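Local coordinates for protein 1-deoxy-D-xylulose 5-phosphate reductoisomerase (Zymomonas mobilis, PDB 1R0K) that catalyses the NADPH-dependent rearrangement and reduction of 1-deoxy-D-xylulose 5-phosphate to 2-C-methyl-D-erythritol 4-phosphate, the first step from that compound toward isopentenyl diphosphate, at residues B[11-16]-B[42-47]; B[250-253]-B[257-260]; B[178-183]-B[341-346]; B[355-360]-B[372-377]. All blocks are in the same frame, centred on the assembly; numbering follows the deposited sequence.

Contact 1 of 4, residues B[11-16]-B[42-47]; sequences GATGSI and VKDLAD. With ACT (acetate ion), chain F.
The side chains of T13 and D44 run alongside one another, pointing opposite ways, where the glycine-rich turn of the Rossmann fold faces the start of helix 42-51. The sequence GATGSI follows strand 5-10 and, with G14 as N-cap, leads into helix 15-25; T13, G14, S15 and I16 are predicted to bind NADPH. D44 presents its OD2 to the carbon side of the threonine: OD2 lies 3.0 Å from T13 CB and 3.1 Å from T13 CG2, a tight approach that involves no polar atom of T13. That oxygen has its polar partner in H18, which hydrogen-bonds it through NE2. With chi1 at 56°, T13 OG1 stands between its backbone N and carbonyl carbon, and the methyl CG2 is turned to helix 42-51, lying 3.6 Å from L45 N. The other carboxylate oxygen works through solvent: one water donates both to D44 OD1 at 2.8 Å and to A12 O at 3.0 Å, linking the turn to the helix. The L45 side chain packs on L36 and A38 of strand 31-38. An acetate, probably from the crystallisation liquor, sits beside T13 and also takes hydrogen bonds from the backbone N atoms of N39, R40 and N41; it may mimic an anionic group of the cofactor. T13 donates its OG1 proton to acetate O across 2.7 Å.

Contact 2 of 4, residues B[250-253]-B[257-260]; sequences VEYL and ILAQ
E251 and I257 share one face of a beta hairpin, their side chains slanting across each other, while V250, L258 and the ring of Y252 gather on the other. The register is antiparallel: V250 and L258 form a hydrogen-bonded pair, with V250 N to L258 O and L258 N to V250 O both 2.9 Å, and E251 and I257 form the non-hydrogen-bonded pair next to it, their CA atoms 4.0 Å apart. E251 is extended, CG anti to the backbone N (chi1 -172°), and this lays its aliphatic part against I257, with E251 CG 3.4 Å from I257 CG1. Beyond that the carboxylate has charged partners: OE1 pairs with R170, and OE2 with R169 of its own chain and, as a hydrogen bond, with S286 of the second subunit. Cut back to an alanine, this position is likely to leave both arginines and the serine of the second subunit without their carboxylate partner, and to open a gap beside I257 CG1. On the other face, chi1 of -69° places the Y252 ring beside the backbone N and swings it toward the hairpin partner, where Y252 CE1 meets L258 CD1 at 3.6 Å in an oblique approach. Y252 OH is held by the carbonyl of C159, and R279 of the second subunit makes a cation-pi contact with the ring. Helix 151-159 packs on V250 and L258, strand 168-175 flanks strand 246-252, and residues 257-260 pair antiparallel with a strand of the second subunit, carrying the sheet across the dimer interface.

Contact 3 of 4, residues B[178-183]-B[341-346]; sequences GPFRTT and IGFLDI
F180 and F343 bring two distant parts of the chain together, although their CA atoms remain 11.5 Å apart and only the rings touch. In the segment 178-183, G178 comes first with a positive phi of 76°, which favours glycine. It opens a type I turn that ends at R181. P179, at the second position of that turn, puts its CG 4.2 Å above the plane of the F180 ring, toward the rim. F180 follows, buried, with CG beside its own backbone N (chi1 -58°). Its CD2 lies 3.9 Å from F343 CZ. The rings form a T-shaped pair, the edge of F180 directed at the face of F343, with centroids 5.5 Å apart and planes at 79°. F343 reaches across because its CG is anti to the backbone N. This pair joins the loop after strand 168-175 to the approach to helix 345-356 in the helical C-terminal part of the enzyme; A213 and T214 of helix 206-214 and M188 also pack on the rings, and S212 close by is predicted to bind the substrate. Continuing, R181 salt-bridges E298 through NH1, and its carbonyl, like that of T183, accepts from R304 NH2. T182 CG2 lies over one face of the R181 guanidinium. T183 closes a second type I turn, its N 3.0 Å from F180 O. Across the contact, the bend carrying F343 is fastened by G342 N donating to D345 OD2 at 2.7 Å.

Contact 4 of 4, residues B[355-360]-B[372-377]; sequences DHYTPA and DNEARI
Y357 meets E374 and A375 chiefly through van der Waals contacts between its ring and the surface of helix 365-385. The Y357 side chain lies nearly perpendicular to that of E374. The tyrosine places its phenol end over the aliphatic part of the glutamate: OH is 3.3 Å from E374 CB, and CZ is 3.4 Å from E374 CG. Nearer the root of the ring, Y357 CD2 lies 4.1 Å from A375 CB. The torsions explain the reach, because Y357 CG stands anti to its backbone N (chi1 179°), whereas E374 bends at chi2 (56°) and its carboxylate turns off from the tyrosine. Y357 is the residue at which the chain leaves helix 345-356, so the contact ties the helix-loop-helix connection of the C-terminal helical domain to the side of its second helix. A phenylalanine in its place has no OH to set against E374 CB, and would probably leave a small gap at that end of the ring. Within the loop, P359 covers the other face of the ring: its CD sits 3.4 Å above the Y357 ring plane, over the centre, while E374 and A375 lie across that plane. I371 and Q378 also touch the ring. The charged interaction belongs to the helix itself, where R376 NE donates to D372 OD2 at 2.8 Å as part of a salt bridge, the oxygen nearly in the guanidinium plane.

How the contacts relate
Contacts 2 and 3 are buried, whereas contacts 1 and 4 are only partly so. Contacts 3 and 4 use the same helix, 345-356, one at its approach and one just past its end, and their centres lie about 24 Å apart. Contact 1 belongs to the NADPH-binding domain, its centre about 37 Å from that of contact 2, on the opposite side of the chain's centre. Chemistry follows place: a water bridge and acetate in contact 1, backbone hydrogen bonds at the dimer sheet in contact 2, and apolar ring packing in contacts 3 and 4. Of these, only contact 2 is touched by the second subunit. None of the four touches another.

Contact 1 of 4, residues B[11-16]-B[42-47]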
loop_
_atom_site.group_PDB
_atom_site.type_symbol
_atom_site.label_atom_id
_atom_site.label_comp_id
_atom_site.label_asym_id
_atom_site.label_seq_id
_atom_site.Cartn_x
_atom_site.Cartn_y
_atom_site.Cartn_z
ATOM N N GLY B 11 -23.792 -14.112 12.477
ATOM C CA GLY B 11 -22.770 -15.122 12.701
ATOM C C GLY B 11 -21.776 -14.526 13.684
ATOM O O GLY B 11 -20.591 -14.394 13.392
ATOM N N ALA B 12 -22.272 -14.168 14.864
ATOM C CA ALA B 12 -21.455 -13.529 15.885
ATOM C C ALA B 12 -20.667 -14.450 16.805
ATOM O O ALA B 12 -19.905 -13.969 17.639
ATOM C CB ALA B 12 -22.331 -12.612 16.722
ATOM N N THR B 13 -20.835 -15.761 16.658
ATOM C CA THR B 13 -20.139 -16.701 17.534
ATOM C C THR B 13 -18.958 -17.425 16.904
ATOM O O THR B 13 -18.225 -18.138 17.591
ATOM C CB THR B 13 -21.119 -17.739 18.089
ATOM O OG1 THR B 13 -21.778 -18.394 17.002
ATOM C CG2 THR B 13 -22.163 -17.057 18.979
ATOM N N GLY B 14 -18.772 -17.252 15.599
ATOM C CA GLY B 14 -17.647 -17.882 14.933
ATOM C C GLY B 14 -16.419 -17.033 15.210
ATOM O O GLY B 14 -16.498 -16.101 16.008
ATOM N N SER B 15 -15.292 -17.328 14.568
ATOM C CA SER B 15 -14.076 -16.547 14.799
ATOM C C SER B 15 -14.224 -15.099 14.332
ATOM O O SER B 15 -13.807 -14.174 15.029
ATOM C CB SER B 15 -12.873 -17.198 14.104
ATOM O OG SER B 15 -13.102 -17.343 12.717
ATOM N N ILE B 16 -14.810 -14.897 13.154
ATOM C CA ILE B 16 -15.003 -13.540 12.642
ATOM C C ILE B 16 -15.925 -12.764 13.585
ATOM O O ILE B 16 -15.654 -11.613 13.926
ATOM C CB ILE B 16 -15.631 -13.549 11.224
ATOM C CG1 ILE B 16 -14.656 -14.174 10.217
ATOM C CG2 ILE B 16 -16.006 -12.123 10.807
ATOM C CD1 ILE B 16 -13.399 -13.355 9.962
ATOM N N VAL B 42 -25.965 -21.254 21.522
ATOM C CA VAL B 42 -26.875 -20.407 22.279
ATOM C C VAL B 42 -26.166 -19.668 23.412
ATOM O O VAL B 42 -26.365 -18.467 23.603
ATOM C CB VAL B 42 -28.026 -21.250 22.879
ATOM C CG1 VAL B 42 -28.952 -20.366 23.691
ATOM C CG2 VAL B 42 -28.789 -21.948 21.768
ATOM N N LYS B 43 -25.339 -20.390 24.161
ATOM C CA LYS B 43 -24.616 -19.805 25.287
ATOM C C LYS B 43 -23.844 -18.553 24.894
ATOM O O LYS B 43 -24.028 -17.482 25.473
ATOM C CB LYS B 43 -23.649 -20.836 25.881
ATOM C CG LYS B 43 -22.775 -20.293 27.008
ATOM C CD LYS B 43 -23.610 -19.745 28.158
ATOM C CE LYS B 43 -22.729 -19.183 29.267
ATOM N NZ LYS B 43 -21.810 -20.207 29.837
ATOM N N ASP B 44 -22.970 -18.705 23.908
ATOM C CA ASP B 44 -22.157 -17.603 23.426
ATOM C C ASP B 44 -23.032 -16.472 22.889
ATOM O O ASP B 44 -22.802 -15.303 23.200
ATOM C CB ASP B 44 -21.207 -18.118 22.344
ATOM C CG ASP B 44 -20.330 -17.031 21.765
ATOM O OD1 ASP B 44 -20.279 -15.917 22.334
ATOM O OD2 ASP B 44 -19.678 -17.302 20.735
ATOM N N LEU B 45 -24.044 -16.822 22.096
ATOM C CA LEU B 45 -24.943 -15.823 21.532
ATOM C C LEU B 45 -25.598 -14.984 22.620
ATOM O O LEU B 45 -25.534 -13.758 22.589
ATOM C CB LEU B 45 -26.039 -16.489 20.696
ATOM C CG LEU B 45 -27.088 -15.538 20.101
ATOM C CD1 LEU B 45 -26.418 -14.542 19.146
ATOM C CD2 LEU B 45 -28.158 -16.346 19.369
ATOM N N ALA B 46 -26.229 -15.660 23.577
ATOM C CA ALA B 46 -26.925 -14.997 24.673
ATOM C C ALA B 46 -26.036 -14.072 25.493
ATOM O O ALA B 46 -26.416 -12.938 25.779
ATOM C CB ALA B 46 -27.570 -16.039 25.582
ATOM N N ASP B 47 -24.860 -14.554 25.879
ATOM C CA ASP B 47 -23.947 -13.732 26.662
ATOM C C ASP B 47 -23.578 -12.461 25.912
ATOM O O ASP B 47 -23.634 -11.368 26.470
ATOM C CB ASP B 47 -22.685 -14.515 27.011
ATOM C CG ASP B 47 -22.930 -15.551 28.085
ATOM O OD1 ASP B 47 -23.635 -15.223 29.069
ATOM O OD2 ASP B 47 -22.414 -16.683 27.949
HETATM C C ACT F . -22.289 -21.515 15.833
HETATM O O ACT F . -23.110 -20.702 16.441
HETATM O OXT ACT F . -22.496 -22.751 15.601
HETATM C CH3 ACT F . -20.963 -21.047 15.324
HETATM O O HOH W 1 -19.668 -13.732 20.622
#

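Contact 2 of 4, residues B[250-253]-B[257-260]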
loop_
_atom_site.group_PDB
_atom_site.type_symbol
_atom_site.label_atom_id
_atom_site.label_comp_id
_atom_site.label_asym_id
_atom_site.label_seq_id
_atom_site.Cartn_x
_atom_site.Cartn_y
_atom_site.Cartn_z
ATOM N N VAL B 250 -1.842 -4.258 -5.514
ATOM C CA VAL B 250 -2.457 -3.670 -6.698
ATOM C C VAL B 250 -1.428 -2.792 -7.402
ATOM O O VAL B 250 -0.860 -1.880 -6.788
ATOM C CB VAL B 250 -3.672 -2.773 -6.341
ATOM C CG1 VAL B 250 -4.233 -2.142 -7.606
ATOM C CG2 VAL B 250 -4.749 -3.583 -5.638
ATOM N N GLU B 251 -1.169 -3.064 -8.677
ATOM C CA GLU B 251 -0.221 -2.237 -9.414
ATOM C C GLU B 251 -0.988 -1.241 -10.268
ATOM O O GLU B 251 -1.981 -1.590 -10.912
ATOM C CB GLU B 251 0.688 -3.067 -10.326
ATOM C CG GLU B 251 1.805 -2.219 -10.950
ATOM C CD GLU B 251 2.659 -2.984 -11.938
ATOM O OE1 GLU B 251 3.027 -4.138 -11.646
ATOM O OE2 GLU B 251 2.977 -2.420 -13.007
ATOM N N TYR B 252 -0.506 -0.004 -10.268
ATOM C CA TYR B 252 -1.118 1.074 -11.026
ATOM C C TYR B 252 -0.372 1.288 -12.340
ATOM O O TYR B 252 0.753 0.814 -12.506
ATOM C CB TYR B 252 -1.106 2.361 -10.191
ATOM C CG TYR B 252 -2.039 2.311 -8.996
ATOM C CD1 TYR B 252 -1.864 1.369 -7.975
ATOM C CD2 TYR B 252 -3.125 3.176 -8.912
ATOM C CE1 TYR B 252 -2.762 1.296 -6.904
ATOM C CE2 TYR B 252 -4.024 3.111 -7.851
ATOM C CZ TYR B 252 -3.842 2.173 -6.854
ATOM O OH TYR B 252 -4.752 2.118 -5.827
ATOM N N LEU B 253 -1.019 2.003 -13.258
ATOM C CA LEU B 253 -0.484 2.310 -14.585
ATOM C C LEU B 253 0.880 2.984 -14.573
ATOM O O LEU B 253 1.610 2.916 -15.568
ATOM C CB LEU B 253 -1.460 3.214 -15.358
ATOM C CG LEU B 253 -2.918 2.773 -15.526
ATOM C CD1 LEU B 253 -3.646 3.765 -16.436
ATOM C CD2 LEU B 253 -2.977 1.374 -16.115
ATOM N N ILE B 257 3.125 -0.091 -7.070
ATOM C CA ILE B 257 2.422 -1.240 -6.531
ATOM C C ILE B 257 2.131 -0.939 -5.070
ATOM O O ILE B 257 3.047 -0.705 -4.279
ATOM C CB ILE B 257 3.271 -2.519 -6.625
ATOM C CG1 ILE B 257 3.548 -2.849 -8.095
ATOM C CG2 ILE B 257 2.531 -3.676 -5.955
ATOM C CD1 ILE B 257 4.546 -3.976 -8.297
ATOM N N LEU B 258 0.851 -0.909 -4.724
ATOM C CA LEU B 258 0.454 -0.658 -3.349
ATOM C C LEU B 258 0.152 -2.016 -2.741
ATOM O O LEU B 258 -0.544 -2.830 -3.338
ATOM C CB LEU B 258 -0.787 0.238 -3.295
ATOM C CG LEU B 258 -0.578 1.651 -3.845
ATOM C CD1 LEU B 258 -1.845 2.479 -3.658
ATOM C CD2 LEU B 258 0.603 2.301 -3.125
ATOM N N ALA B 259 0.688 -2.261 -1.556
ATOM C CA ALA B 259 0.469 -3.534 -0.894
ATOM C C ALA B 259 -0.017 -3.317 0.531
ATOM O O ALA B 259 0.251 -2.281 1.138
ATOM C CB ALA B 259 1.765 -4.338 -0.885
ATOM N N GLN B 260 -0.759 -4.284 1.050
ATOM C CA GLN B 260 -1.229 -4.200 2.422
ATOM C C GLN B 260 -0.471 -5.319 3.115
ATOM O O GLN B 260 -0.479 -6.467 2.656
ATOM C CB GLN B 260 -2.738 -4.416 2.511
ATOM C CG GLN B 260 -3.336 -4.008 3.864
ATOM C CD GLN B 260 -3.224 -5.096 4.926
ATOM O OE1 GLN B 260 -3.475 -4.855 6.116
ATOM N NE2 GLN B 260 -2.859 -6.298 4.503
#

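Contact 3 of 4, residues B[178-183]-B[341-346]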
loop_
_atom_site.group_PDB
_atom_site.type_symbol
_atom_site.label_atom_id
_atom_site.label_comp_id
_atom_site.label_asym_id
_atom_site.label_seq_id
_atom_site.Cartn_x
_atom_site.Cartn_y
_atom_site.Cartn_z
ATOM N N GLY B 178 -0.238 -23.185 0.566
ATOM C CA GLY B 178 -0.769 -24.326 1.285
ATOM C C GLY B 178 0.304 -25.246 1.835
ATOM O O GLY B 178 1.489 -25.024 1.606
ATOM N N PRO B 179 -0.088 -26.302 2.561
ATOM C CA PRO B 179 0.870 -27.248 3.140
ATOM C C PRO B 179 1.659 -28.074 2.118
ATOM O O PRO B 179 2.719 -28.607 2.442
ATOM C CB PRO B 179 -0.011 -28.113 4.042
ATOM C CG PRO B 179 -1.307 -28.138 3.304
ATOM C CD PRO B 179 -1.471 -26.690 2.890
ATOM N N PHE B 180 1.160 -28.166 0.890
ATOM C CA PHE B 180 1.850 -28.948 -0.135
ATOM C C PHE B 180 2.485 -28.099 -1.221
ATOM O O PHE B 180 2.660 -28.550 -2.354
ATOM C CB PHE B 180 0.884 -29.955 -0.758
ATOM C CG PHE B 180 0.275 -30.883 0.243
ATOM C CD1 PHE B 180 1.081 -31.574 1.141
ATOM C CD2 PHE B 180 -1.099 -31.049 0.316
ATOM C CE1 PHE B 180 0.529 -32.415 2.103
ATOM C CE2 PHE B 180 -1.662 -31.890 1.276
ATOM C CZ PHE B 180 -0.844 -32.573 2.172
ATOM N N ARG B 181 2.847 -26.874 -0.858
ATOM C CA ARG B 181 3.468 -25.940 -1.791
ATOM C C ARG B 181 4.658 -26.530 -2.543
ATOM O O ARG B 181 4.863 -26.234 -3.718
ATOM C CB ARG B 181 3.926 -24.678 -1.045
ATOM C CG ARG B 181 4.723 -23.689 -1.905
ATOM C CD ARG B 181 5.113 -22.447 -1.105
ATOM N NE ARG B 181 5.924 -22.769 0.070
ATOM C CZ ARG B 181 7.250 -22.870 0.074
ATOM N NH1 ARG B 181 7.946 -22.674 -1.042
ATOM N NH2 ARG B 181 7.887 -23.157 1.202
ATOM N N THR B 182 5.449 -27.357 -1.871
ATOM C CA THR B 182 6.623 -27.941 -2.513
ATOM C C THR B 182 6.497 -29.438 -2.776
ATOM O O THR B 182 7.484 -30.099 -3.115
ATOM C CB THR B 182 7.879 -27.716 -1.660
ATOM O OG1 THR B 182 7.747 -28.430 -0.425
ATOM C CG2 THR B 182 8.064 -26.238 -1.369
ATOM N N THR B 183 5.286 -29.962 -2.623
ATOM C CA THR B 183 5.003 -31.386 -2.822
ATOM C C THR B 183 4.669 -31.687 -4.281
ATOM O O THR B 183 3.910 -30.955 -4.918
ATOM C CB THR B 183 3.806 -31.832 -1.956
ATOM O OG1 THR B 183 4.044 -31.469 -0.591
ATOM C CG2 THR B 183 3.596 -33.338 -2.060
ATOM N N ILE B 341 -12.276 -41.353 -2.111
ATOM C CA ILE B 341 -11.460 -40.989 -3.266
ATOM C C ILE B 341 -10.080 -40.514 -2.805
ATOM O O ILE B 341 -9.854 -40.292 -1.614
ATOM C CB ILE B 341 -12.113 -39.852 -4.091
ATOM C CG1 ILE B 341 -12.266 -38.596 -3.226
ATOM C CG2 ILE B 341 -13.471 -40.295 -4.618
ATOM C CD1 ILE B 341 -12.862 -37.408 -3.962
ATOM N N GLY B 342 -9.163 -40.357 -3.753
ATOM C CA GLY B 342 -7.831 -39.895 -3.421
ATOM C C GLY B 342 -7.779 -38.378 -3.380
ATOM O O GLY B 342 -8.708 -37.712 -3.841
ATOM N N PHE B 343 -6.698 -37.832 -2.831
ATOM C CA PHE B 343 -6.526 -36.382 -2.722
ATOM C C PHE B 343 -6.658 -35.670 -4.067
ATOM O O PHE B 343 -7.338 -34.643 -4.177
ATOM C CB PHE B 343 -5.154 -36.063 -2.117
ATOM C CG PHE B 343 -4.887 -34.591 -1.947
ATOM C CD1 PHE B 343 -5.507 -33.868 -0.930
ATOM C CD2 PHE B 343 -4.012 -33.929 -2.800
ATOM C CE1 PHE B 343 -5.255 -32.496 -0.764
ATOM C CE2 PHE B 343 -3.754 -32.563 -2.645
ATOM C CZ PHE B 343 -4.375 -31.844 -1.625
ATOM N N LEU B 344 -6.005 -36.210 -5.091
ATOM C CA LEU B 344 -6.046 -35.601 -6.415
ATOM C C LEU B 344 -7.360 -35.803 -7.151
ATOM O O LEU B 344 -7.600 -35.168 -8.183
ATOM C CB LEU B 344 -4.891 -36.117 -7.279
ATOM C CG LEU B 344 -3.492 -35.768 -6.763
ATOM C CD1 LEU B 344 -2.438 -36.282 -7.749
ATOM C CD2 LEU B 344 -3.364 -34.258 -6.592
ATOM N N ASP B 345 -8.210 -36.683 -6.632
ATOM C CA ASP B 345 -9.502 -36.933 -7.263
ATOM C C ASP B 345 -10.474 -35.786 -6.984
ATOM O O ASP B 345 -11.484 -35.637 -7.674
ATOM C CB ASP B 345 -10.122 -38.245 -6.764
ATOM C CG ASP B 345 -9.379 -39.473 -7.250
ATOM O OD1 ASP B 345 -8.952 -39.490 -8.420
ATOM O OD2 ASP B 345 -9.238 -40.432 -6.465
ATOM N N ILE B 346 -10.176 -34.985 -5.966
ATOM C CA ILE B 346 -11.040 -33.862 -5.624
ATOM C C ILE B 346 -11.196 -32.932 -6.817
ATOM O O ILE B 346 -12.312 -32.704 -7.293
ATOM C CB ILE B 346 -10.484 -33.067 -4.425
ATOM C CG1 ILE B 346 -10.458 -33.960 -3.183
ATOM C CG2 ILE B 346 -11.345 -31.837 -4.169
ATOM C CD1 ILE B 346 -9.703 -33.377 -2.009
#

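Contact 4 of 4, residues B[355-360]-B[372-377]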
loop_
_atom_site.group_PDB
_atom_site.type_symbol
_atom_site.label_atom_id
_atom_site.label_comp_id
_atom_site.label_asym_id
_atom_site.label_seq_id
_atom_site.Cartn_x
_atom_site.Cartn_y
_atom_site.Cartn_z
ATOM N N ASP B 355 -18.008 -30.082 -16.404
ATOM C CA ASP B 355 -18.228 -30.416 -17.805
ATOM C C ASP B 355 -19.604 -31.026 -18.047
ATOM O O ASP B 355 -20.235 -30.760 -19.065
ATOM C CB ASP B 355 -17.166 -31.398 -18.312
ATOM C CG ASP B 355 -15.786 -30.779 -18.398
ATOM O OD1 ASP B 355 -15.683 -29.590 -18.764
ATOM O OD2 ASP B 355 -14.801 -31.492 -18.119
ATOM N N HIS B 356 -20.070 -31.829 -17.098
ATOM C CA HIS B 356 -21.350 -32.522 -17.229
ATOM C C HIS B 356 -22.605 -31.713 -16.891
ATOM O O HIS B 356 -23.645 -31.883 -17.530
ATOM C CB HIS B 356 -21.308 -33.797 -16.376
ATOM C CG HIS B 356 -22.500 -34.688 -16.547
ATOM N ND1 HIS B 356 -23.753 -34.357 -16.074
ATOM C CD2 HIS B 356 -22.626 -35.904 -17.127
ATOM C CE1 HIS B 356 -24.598 -35.333 -16.357
ATOM N NE2 HIS B 356 -23.940 -36.283 -16.996
ATOM N N TYR B 357 -22.515 -30.841 -15.892
ATOM C CA TYR B 357 -23.665 -30.047 -15.477
ATOM C C TYR B 357 -23.443 -28.569 -15.765
ATOM O O TYR B 357 -22.647 -27.905 -15.106
ATOM C CB TYR B 357 -23.931 -30.262 -13.985
ATOM C CG TYR B 357 -25.100 -29.469 -13.449
ATOM C CD1 TYR B 357 -26.367 -29.577 -14.023
ATOM C CD2 TYR B 357 -24.941 -28.607 -12.362
ATOM C CE1 TYR B 357 -27.448 -28.840 -13.527
ATOM C CE2 TYR B 357 -26.011 -27.876 -11.858
ATOM C CZ TYR B 357 -27.260 -27.997 -12.445
ATOM O OH TYR B 357 -28.318 -27.282 -11.937
ATOM N N THR B 358 -24.168 -28.056 -16.751
ATOM C CA THR B 358 -24.033 -26.664 -17.157
ATOM C C THR B 358 -25.376 -25.940 -17.224
ATOM O O THR B 358 -25.874 -25.640 -18.306
ATOM C CB THR B 358 -23.356 -26.589 -18.526
ATOM O OG1 THR B 358 -24.072 -27.421 -19.447
ATOM C CG2 THR B 358 -21.912 -27.074 -18.436
ATOM N N PRO B 359 -25.970 -25.635 -16.060
ATOM C CA PRO B 359 -27.261 -24.944 -15.991
ATOM C C PRO B 359 -27.185 -23.484 -16.449
ATOM O O PRO B 359 -26.102 -22.950 -16.688
ATOM C CB PRO B 359 -27.628 -25.068 -14.519
ATOM C CG PRO B 359 -26.289 -24.952 -13.854
ATOM C CD PRO B 359 -25.419 -25.849 -14.709
ATOM N N ALA B 360 -28.345 -22.844 -16.566
ATOM C CA ALA B 360 -28.405 -21.452 -16.993
ATOM C C ALA B 360 -27.945 -20.519 -15.878
ATOM O O ALA B 360 -27.923 -20.899 -14.707
ATOM C CB ALA B 360 -29.832 -21.102 -17.415
ATOM N N ASP B 372 -26.829 -25.305 -6.695
ATOM C CA ASP B 372 -25.969 -25.893 -5.673
ATOM C C ASP B 372 -26.426 -27.320 -5.394
ATOM O O ASP B 372 -25.615 -28.247 -5.349
ATOM C CB ASP B 372 -26.039 -25.082 -4.379
ATOM C CG ASP B 372 -25.023 -25.544 -3.346
ATOM O OD1 ASP B 372 -23.846 -25.138 -3.444
ATOM O OD2 ASP B 372 -25.397 -26.318 -2.440
ATOM N N ASN B 373 -27.734 -27.483 -5.214
ATOM C CA ASN B 373 -28.328 -28.786 -4.929
ATOM C C ASN B 373 -28.040 -29.798 -6.026
ATOM O O ASN B 373 -27.576 -30.904 -5.757
ATOM C CB ASN B 373 -29.845 -28.646 -4.766
ATOM C CG ASN B 373 -30.555 -29.993 -4.733
ATOM O OD1 ASN B 373 -30.344 -30.794 -3.825
ATOM N ND2 ASN B 373 -31.397 -30.248 -5.734
ATOM N N GLU B 374 -28.328 -29.413 -7.264
ATOM C CA GLU B 374 -28.118 -30.293 -8.403
ATOM C C GLU B 374 -26.638 -30.622 -8.605
ATOM O O GLU B 374 -26.287 -31.778 -8.845
ATOM C CB GLU B 374 -28.692 -29.651 -9.669
ATOM C CG GLU B 374 -28.839 -30.593 -10.855
ATOM C CD GLU B 374 -29.687 -31.817 -10.540
ATOM O OE1 GLU B 374 -30.662 -31.693 -9.770
ATOM O OE2 GLU B 374 -29.383 -32.905 -11.075
ATOM N N ALA B 375 -25.778 -29.610 -8.517
ATOM C CA ALA B 375 -24.341 -29.825 -8.686
ATOM C C ALA B 375 -23.845 -30.867 -7.685
ATOM O O ALA B 375 -23.045 -31.735 -8.028
ATOM C CB ALA B 375 -23.585 -28.516 -8.496
ATOM N N ARG B 376 -24.321 -30.767 -6.445
ATOM C CA ARG B 376 -23.953 -31.706 -5.389
ATOM C C ARG B 376 -24.356 -33.132 -5.750
ATOM O O ARG B 376 -23.598 -34.080 -5.543
ATOM C CB ARG B 376 -24.631 -31.318 -4.070
ATOM C CG ARG B 376 -23.975 -30.162 -3.337
ATOM C CD ARG B 376 -24.869 -29.623 -2.225
ATOM N NE ARG B 376 -24.163 -28.650 -1.397
ATOM C CZ ARG B 376 -23.331 -28.974 -0.409
ATOM N NH1 ARG B 376 -23.111 -30.252 -0.117
ATOM N NH2 ARG B 376 -22.702 -28.025 0.273
ATOM N N ILE B 377 -25.564 -33.287 -6.277
ATOM C CA ILE B 377 -26.052 -34.604 -6.656
ATOM C C ILE B 377 -25.259 -35.167 -7.837
ATOM O O ILE B 377 -24.894 -36.340 -7.843
ATOM C CB ILE B 377 -27.550 -34.540 -7.003
ATOM C CG1 ILE B 377 -28.350 -34.260 -5.728
ATOM C CG2 ILE B 377 -28.001 -35.842 -7.655
ATOM C CD1 ILE B 377 -29.826 -34.055 -5.960
#